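Local coordinates for hypothetical protein STY4665 (Salmonella typhi, PDB 2IPQ) that is of unknown function but probably acts in conjugal DNA transfer, as a TraI-like putative nickase/helicase whose C-terminal domain falls in the helix-turn-helix clan, at residues L10-L15 / A74-M79; T5-L10 / F49-S54. All coordinates share one frame; numbering follows the deposited sequence.

Contact 1: L10-L15 / A74-M79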
loop_
_atom_site.group_PDB
_atom_site.type_symbol
_atom_site.label_atom_id
_atom_site.label_comp_id
_atom_site.label_asym_id
_atom_site.label_seq_id
_atom_site.Cartn_x
_atom_site.Cartn_y
_atom_site.Cartn_z
ATOM N N LEU A 10 -4.256 0.370 -14.699
ATOM C CA LEU A 10 -4.898 -0.851 -14.239
ATOM C C LEU A 10 -4.569 -1.086 -12.778
ATOM O O LEU A 10 -5.456 -1.341 -11.959
ATOM C CB LEU A 10 -4.379 -2.034 -15.039
ATOM C CG LEU A 10 -5.374 -3.097 -15.497
ATOM C CD1 LEU A 10 -4.611 -4.325 -15.957
ATOM C CD2 LEU A 10 -6.383 -3.452 -14.405
ATOM N N PHE A 11 -3.284 -1.015 -12.441
ATOM C CA PHE A 11 -2.898 -1.308 -11.087
ATOM C C PHE A 11 -3.485 -0.274 -10.122
ATOM O O PHE A 11 -3.961 -0.614 -9.038
ATOM C CB PHE A 11 -1.383 -1.346 -10.919
ATOM C CG PHE A 11 -0.963 -1.240 -9.480
ATOM C CD1 PHE A 11 -0.727 -0.007 -8.901
ATOM C CD2 PHE A 11 -0.833 -2.367 -8.707
ATOM C CE1 PHE A 11 -0.354 0.081 -7.547
ATOM C CE2 PHE A 11 -0.465 -2.288 -7.356
ATOM C CZ PHE A 11 -0.221 -1.048 -6.786
ATOM N N TRP A 12 -3.447 0.995 -10.509
ATOM C CA TRP A 12 -3.884 2.059 -9.611
ATOM C C TRP A 12 -5.424 2.037 -9.484
ATOM O O TRP A 12 -5.993 2.226 -8.392
ATOM C CB TRP A 12 -3.400 3.400 -10.162
ATOM C CG TRP A 12 -4.024 4.572 -9.494
ATOM C CD1 TRP A 12 -4.917 5.439 -10.035
ATOM C CD2 TRP A 12 -3.792 5.013 -8.148
ATOM N NE1 TRP A 12 -5.260 6.397 -9.112
ATOM C CE2 TRP A 12 -4.588 6.152 -7.943
ATOM C CE3 TRP A 12 -2.996 4.542 -7.093
ATOM C CZ2 TRP A 12 -4.612 6.840 -6.728
ATOM C CZ3 TRP A 12 -3.012 5.222 -5.886
ATOM C CH2 TRP A 12 -3.819 6.361 -5.713
ATOM N N SER A 13 -6.090 1.798 -10.611
ATOM C CA SER A 13 -7.525 1.591 -10.632
ATOM C C SER A 13 -7.961 0.422 -9.736
ATOM O O SER A 13 -8.945 0.518 -9.001
ATOM C CB SER A 13 -7.984 1.351 -12.078
ATOM O OG SER A 13 -9.336 0.951 -12.091
ATOM N N TRP A 14 -7.222 -0.687 -9.797
ATOM C CA TRP A 14 -7.492 -1.853 -8.948
ATOM C C TRP A 14 -7.294 -1.551 -7.456
ATOM O O TRP A 14 -8.117 -1.925 -6.612
ATOM C CB TRP A 14 -6.611 -3.034 -9.392
ATOM C CG TRP A 14 -6.507 -4.185 -8.381
ATOM C CD1 TRP A 14 -7.316 -5.286 -8.293
ATOM C CD2 TRP A 14 -5.534 -4.316 -7.337
ATOM N NE1 TRP A 14 -6.909 -6.095 -7.250
ATOM C CE2 TRP A 14 -5.813 -5.521 -6.651
ATOM C CE3 TRP A 14 -4.445 -3.530 -6.917
ATOM C CZ2 TRP A 14 -5.043 -5.963 -5.565
ATOM C CZ3 TRP A 14 -3.688 -3.966 -5.839
ATOM C CH2 TRP A 14 -3.991 -5.180 -5.176
ATOM N N LEU A 15 -6.191 -0.895 -7.127
ATOM C CA LEU A 15 -5.848 -0.586 -5.725
ATOM C C LEU A 15 -6.852 0.413 -5.155
ATOM O O LEU A 15 -7.398 0.246 -4.054
ATOM C CB LEU A 15 -4.456 0.078 -5.663
ATOM C CG LEU A 15 -3.670 0.243 -4.347
ATOM C CD1 LEU A 15 -3.685 1.646 -3.862
ATOM C CD2 LEU A 15 -4.044 -0.756 -3.232
ATOM N N ALA A 74 7.318 -0.335 -11.859
ATOM C CA ALA A 74 7.756 0.741 -12.718
ATOM C C ALA A 74 6.563 1.545 -13.275
ATOM O O ALA A 74 6.581 2.795 -13.310
ATOM C CB ALA A 74 8.643 0.203 -13.875
ATOM N N ALA A 75 5.534 0.839 -13.729
ATOM C CA ALA A 75 4.401 1.538 -14.315
ATOM C C ALA A 75 3.717 2.342 -13.202
ATOM O O ALA A 75 3.346 3.502 -13.382
ATOM C CB ALA A 75 3.446 0.575 -14.988
ATOM N N PHE A 76 3.558 1.738 -12.046
ATOM C CA PHE A 76 2.949 2.466 -10.929
ATOM C C PHE A 76 3.724 3.738 -10.567
ATOM O O PHE A 76 3.127 4.786 -10.393
ATOM C CB PHE A 76 2.853 1.594 -9.692
ATOM C CG PHE A 76 2.424 2.352 -8.463
ATOM C CD1 PHE A 76 1.180 2.986 -8.423
ATOM C CD2 PHE A 76 3.267 2.441 -7.356
ATOM C CE1 PHE A 76 0.776 3.690 -7.291
ATOM C CE2 PHE A 76 2.877 3.158 -6.210
ATOM C CZ PHE A 76 1.628 3.771 -6.184
ATOM N N GLU A 77 5.044 3.641 -10.431
ATOM C CA GLU A 77 5.819 4.801 -9.970
ATOM C C GLU A 77 5.767 5.977 -10.920
ATOM O O GLU A 77 5.875 7.134 -10.496
ATOM C CB GLU A 77 7.272 4.434 -9.709
ATOM C CG GLU A 77 7.506 3.705 -8.376
ATOM C CD GLU A 77 8.990 3.602 -8.057
ATOM O OE1 GLU A 77 9.804 4.051 -8.906
ATOM O OE2 GLU A 77 9.345 3.087 -6.977
ATOM N N LYS A 78 5.603 5.683 -12.207
ATOM C CA LYS A 78 5.563 6.719 -13.238
ATOM C C LYS A 78 4.351 7.631 -13.062
ATOM O O LYS A 78 4.287 8.704 -13.634
ATOM C CB LYS A 78 5.584 6.089 -14.637
ATOM C CG LYS A 78 6.995 5.662 -15.064
ATOM C CD LYS A 78 7.020 4.701 -16.259
ATOM C CE LYS A 78 8.347 4.828 -17.047
ATOM N NZ LYS A 78 9.497 4.132 -16.361
HETATM N N MSE A 79 3.388 7.204 -12.252
HETATM C CA MSE A 79 2.171 7.972 -12.095
HETATM C C MSE A 79 2.242 8.959 -10.954
HETATM O O MSE A 79 1.433 9.895 -10.880
HETATM C CB MSE A 79 1.001 7.047 -11.882
HETATM C CG MSE A 79 0.754 6.125 -13.046
HETATM SE SE MSE A 79 -0.555 4.871 -12.397
HETATM C CE MSE A 79 -2.167 5.965 -12.907
#
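An aromatic cluster of F11, W12 and F76, joined by M79, packs helix 4-20 against helix 68-77 and the residues that follow it, in the C-terminal domain of this TraI-like protein. F11 and F76 form an offset edge-to-face pair, with ring centroids 5.0 Å apart and planes at 64°. The CD1-CE1 side of F11 is the edge that comes over one face of F76, and F11 CE1 lies 3.4 Å from F76 CD1. Both phenylalanines have CG anti to their backbone N (chi1 171° for F76), which sends the two rings into the space between the helices, where the nearest CA atoms, those of F11 and F76, are 7.0 Å apart. W12 meets a different part of the same F76 ring: its CE3 sits at the edge of F76, near the ring plane, 3.9 Å from F76 CE1. F76 is thus held on a face and at its edge by consecutive residues of helix 4-20. Farther along, selenomethionine M79 makes a Met-aromatic contact with W12. Its SE is 3.9 Å from W12 CB and stands obliquely to the five-membered ring, while the bend at chi3 (88°) brings M79 CE to W12 CD1, 4.0 Å away. F11, W12 and F76 are buried, and the contact is wholly apolar. Around it, F48 of helix 46-54 meets the F11 ring and also touches F76, Y111 of strand 105-114 packs edge-to-face with F76, and E117 and I118 of helix 115-118 lie against W12.

Contact 2: T5-L10 / F49-S54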
loop_
_atom_site.group_PDB
_atom_site.type_symbol
_atom_site.label_atom_id
_atom_site.label_comp_id
_atom_site.label_asym_id
_atom_site.label_seq_id
_atom_site.Cartn_x
_atom_site.Cartn_y
_atom_site.Cartn_z
ATOM N N THR A 5 1.698 2.764 -19.555
ATOM C CA THR A 5 0.583 3.632 -19.187
ATOM C C THR A 5 -0.654 2.842 -18.755
ATOM O O THR A 5 -1.250 3.140 -17.726
ATOM C CB THR A 5 0.244 4.615 -20.296
ATOM O OG1 THR A 5 1.412 5.392 -20.573
ATOM C CG2 THR A 5 -0.882 5.553 -19.859
ATOM N N GLU A 6 -1.018 1.831 -19.540
ATOM C CA GLU A 6 -2.222 1.051 -19.308
ATOM C C GLU A 6 -2.097 0.215 -18.038
ATOM O O GLU A 6 -3.008 0.165 -17.209
ATOM C CB GLU A 6 -2.504 0.147 -20.513
ATOM N N LEU A 7 -0.955 -0.438 -17.902
ATOM C CA LEU A 7 -0.628 -1.238 -16.741
ATOM C C LEU A 7 -0.620 -0.418 -15.434
ATOM O O LEU A 7 -1.180 -0.829 -14.427
ATOM C CB LEU A 7 0.724 -1.917 -16.968
ATOM C CG LEU A 7 1.200 -2.908 -15.911
ATOM C CD1 LEU A 7 0.088 -3.915 -15.646
ATOM C CD2 LEU A 7 2.457 -3.599 -16.377
ATOM N N GLY A 8 0.024 0.739 -15.463
ATOM C CA GLY A 8 -0.085 1.723 -14.389
ATOM C C GLY A 8 -1.524 2.008 -13.981
ATOM O O GLY A 8 -1.879 1.816 -12.803
ATOM N N ASP A 9 -2.333 2.462 -14.952
ATOM C CA ASP A 9 -3.752 2.771 -14.733
ATOM C C ASP A 9 -4.563 1.566 -14.204
ATOM O O ASP A 9 -5.436 1.725 -13.357
ATOM C CB ASP A 9 -4.403 3.342 -15.990
ATOM C CG ASP A 9 -4.005 4.811 -16.259
ATOM O OD1 ASP A 9 -3.747 5.547 -15.282
ATOM O OD2 ASP A 9 -3.951 5.227 -17.452
ATOM N N LEU A 10 -4.256 0.370 -14.699
ATOM C CA LEU A 10 -4.898 -0.851 -14.239
ATOM C C LEU A 10 -4.569 -1.086 -12.778
ATOM O O LEU A 10 -5.456 -1.341 -11.959
ATOM C CB LEU A 10 -4.379 -2.034 -15.039
ATOM C CG LEU A 10 -5.374 -3.097 -15.497
ATOM C CD1 LEU A 10 -4.611 -4.325 -15.957
ATOM C CD2 LEU A 10 -6.383 -3.452 -14.405
ATOM N N PHE A 49 2.247 -8.438 -5.846
ATOM C CA PHE A 49 1.927 -9.860 -5.937
ATOM C C PHE A 49 0.424 -10.095 -5.793
ATOM O O PHE A 49 -0.140 -10.964 -6.451
ATOM C CB PHE A 49 2.667 -10.635 -4.850
ATOM C CG PHE A 49 4.113 -10.847 -5.140
ATOM C CD1 PHE A 49 4.564 -10.944 -6.444
ATOM C CD2 PHE A 49 5.029 -10.963 -4.105
ATOM C CE1 PHE A 49 5.906 -11.146 -6.723
ATOM C CE2 PHE A 49 6.387 -11.171 -4.375
ATOM C CZ PHE A 49 6.818 -11.256 -5.689
ATOM N N LEU A 50 -0.217 -9.318 -4.918
ATOM C CA LEU A 50 -1.660 -9.411 -4.740
ATOM C C LEU A 50 -2.444 -8.946 -5.980
ATOM O O LEU A 50 -3.412 -9.582 -6.350
ATOM C CB LEU A 50 -2.084 -8.632 -3.490
ATOM C CG LEU A 50 -3.565 -8.683 -3.108
ATOM C CD1 LEU A 50 -4.116 -10.132 -2.860
ATOM C CD2 LEU A 50 -3.883 -7.735 -1.917
ATOM N N PHE A 51 -2.019 -7.845 -6.604
ATOM C CA PHE A 51 -2.514 -7.415 -7.930
ATOM C C PHE A 51 -2.392 -8.542 -8.929
ATOM O O PHE A 51 -3.371 -8.951 -9.546
ATOM C CB PHE A 51 -1.706 -6.206 -8.456
ATOM C CG PHE A 51 -2.027 -5.822 -9.893
ATOM C CD1 PHE A 51 -3.182 -5.102 -10.201
ATOM C CD2 PHE A 51 -1.182 -6.195 -10.937
ATOM C CE1 PHE A 51 -3.478 -4.751 -11.518
ATOM C CE2 PHE A 51 -1.472 -5.851 -12.276
ATOM C CZ PHE A 51 -2.620 -5.125 -12.558
ATOM N N LEU A 52 -1.167 -9.034 -9.075
ATOM C CA LEU A 52 -0.840 -10.066 -10.022
ATOM C C LEU A 52 -1.757 -11.279 -9.857
ATOM O O LEU A 52 -2.096 -11.955 -10.812
ATOM C CB LEU A 52 0.630 -10.464 -9.847
ATOM C CG LEU A 52 1.680 -9.936 -10.839
ATOM C CD1 LEU A 52 1.138 -8.905 -11.839
ATOM C CD2 LEU A 52 2.963 -9.455 -10.162
ATOM N N LYS A 53 -2.155 -11.547 -8.626
ATOM C CA LYS A 53 -2.902 -12.750 -8.305
ATOM C C LYS A 53 -4.326 -12.637 -8.849
ATOM O O LYS A 53 -4.961 -13.648 -9.139
ATOM C CB LYS A 53 -2.881 -12.991 -6.784
ATOM C CG LYS A 53 -3.891 -14.004 -6.253
ATOM C CD LYS A 53 -3.446 -14.593 -4.902
ATOM C CE LYS A 53 -3.210 -13.506 -3.844
ATOM N NZ LYS A 53 -4.260 -13.466 -2.765
ATOM N N SER A 54 -4.823 -11.408 -8.995
ATOM C CA SER A 54 -6.159 -11.212 -9.565
ATOM C C SER A 54 -6.137 -10.884 -11.046
ATOM O O SER A 54 -7.165 -10.958 -11.698
ATOM C CB SER A 54 -6.949 -10.146 -8.806
ATOM O OG SER A 54 -6.397 -8.861 -8.999
#
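The ring of F51 is met obliquely by two residues of helix 4-20, L7 and L10; H55 stacks on it, and W14, farther along helix 4-20, packs edge-to-face with it. This is a helix-helix contact in which one buried aromatic side chain of helix 46-54 reaches across to successive turns of helix 4-20. With CG anti to its backbone N (chi1 172°), F51 extends toward that helix, spanning a separation of 9.4 Å between its own CA and that of L10. L7 CD1 approaches F51 CE2 at 4.2 Å. L10 touches a neighbouring part of the ring, its CD1 lying 4.0 Å from F51 CZ, and the two side chains cross at about a right angle. The backbone of L10 takes part as well, since its O is 4.0 Å from F51 CE1, a van der Waals approach. V72 of helix 68-77 touches both L7 and F51, so a third helix borders the contact. Within 49-54, F51 O accepts two bonds, from S54 N (2.9 Å) and from the S54 hydroxyl. The latter bond runs 3.1 Å from S54 OG to F51 O, with a C=O...donor angle of 133° and the donor tilted 17° from the carbonyl plane.

In the fold
Both contacts use helix 4-20 and share L10, but they join it to different partners: contact 1 to helix 68-77 and contact 2 to helix 46-54, two helices that follow each other in the chain. Their centres are about 7 Å apart. Contact 1 is the more buried and the larger, 206 against 121 Å², and is built from aromatic rings and the M79 side chain (selenomethionine in the crystal); contact 2, partly buried, sets one phenylalanine against leucines. They also touch directly through G8 of 5-10: A75 CB of contact 1 packs 3.5 Å from G8 N, and M79 SE lies 3.4 Å from G8 O, again as packing.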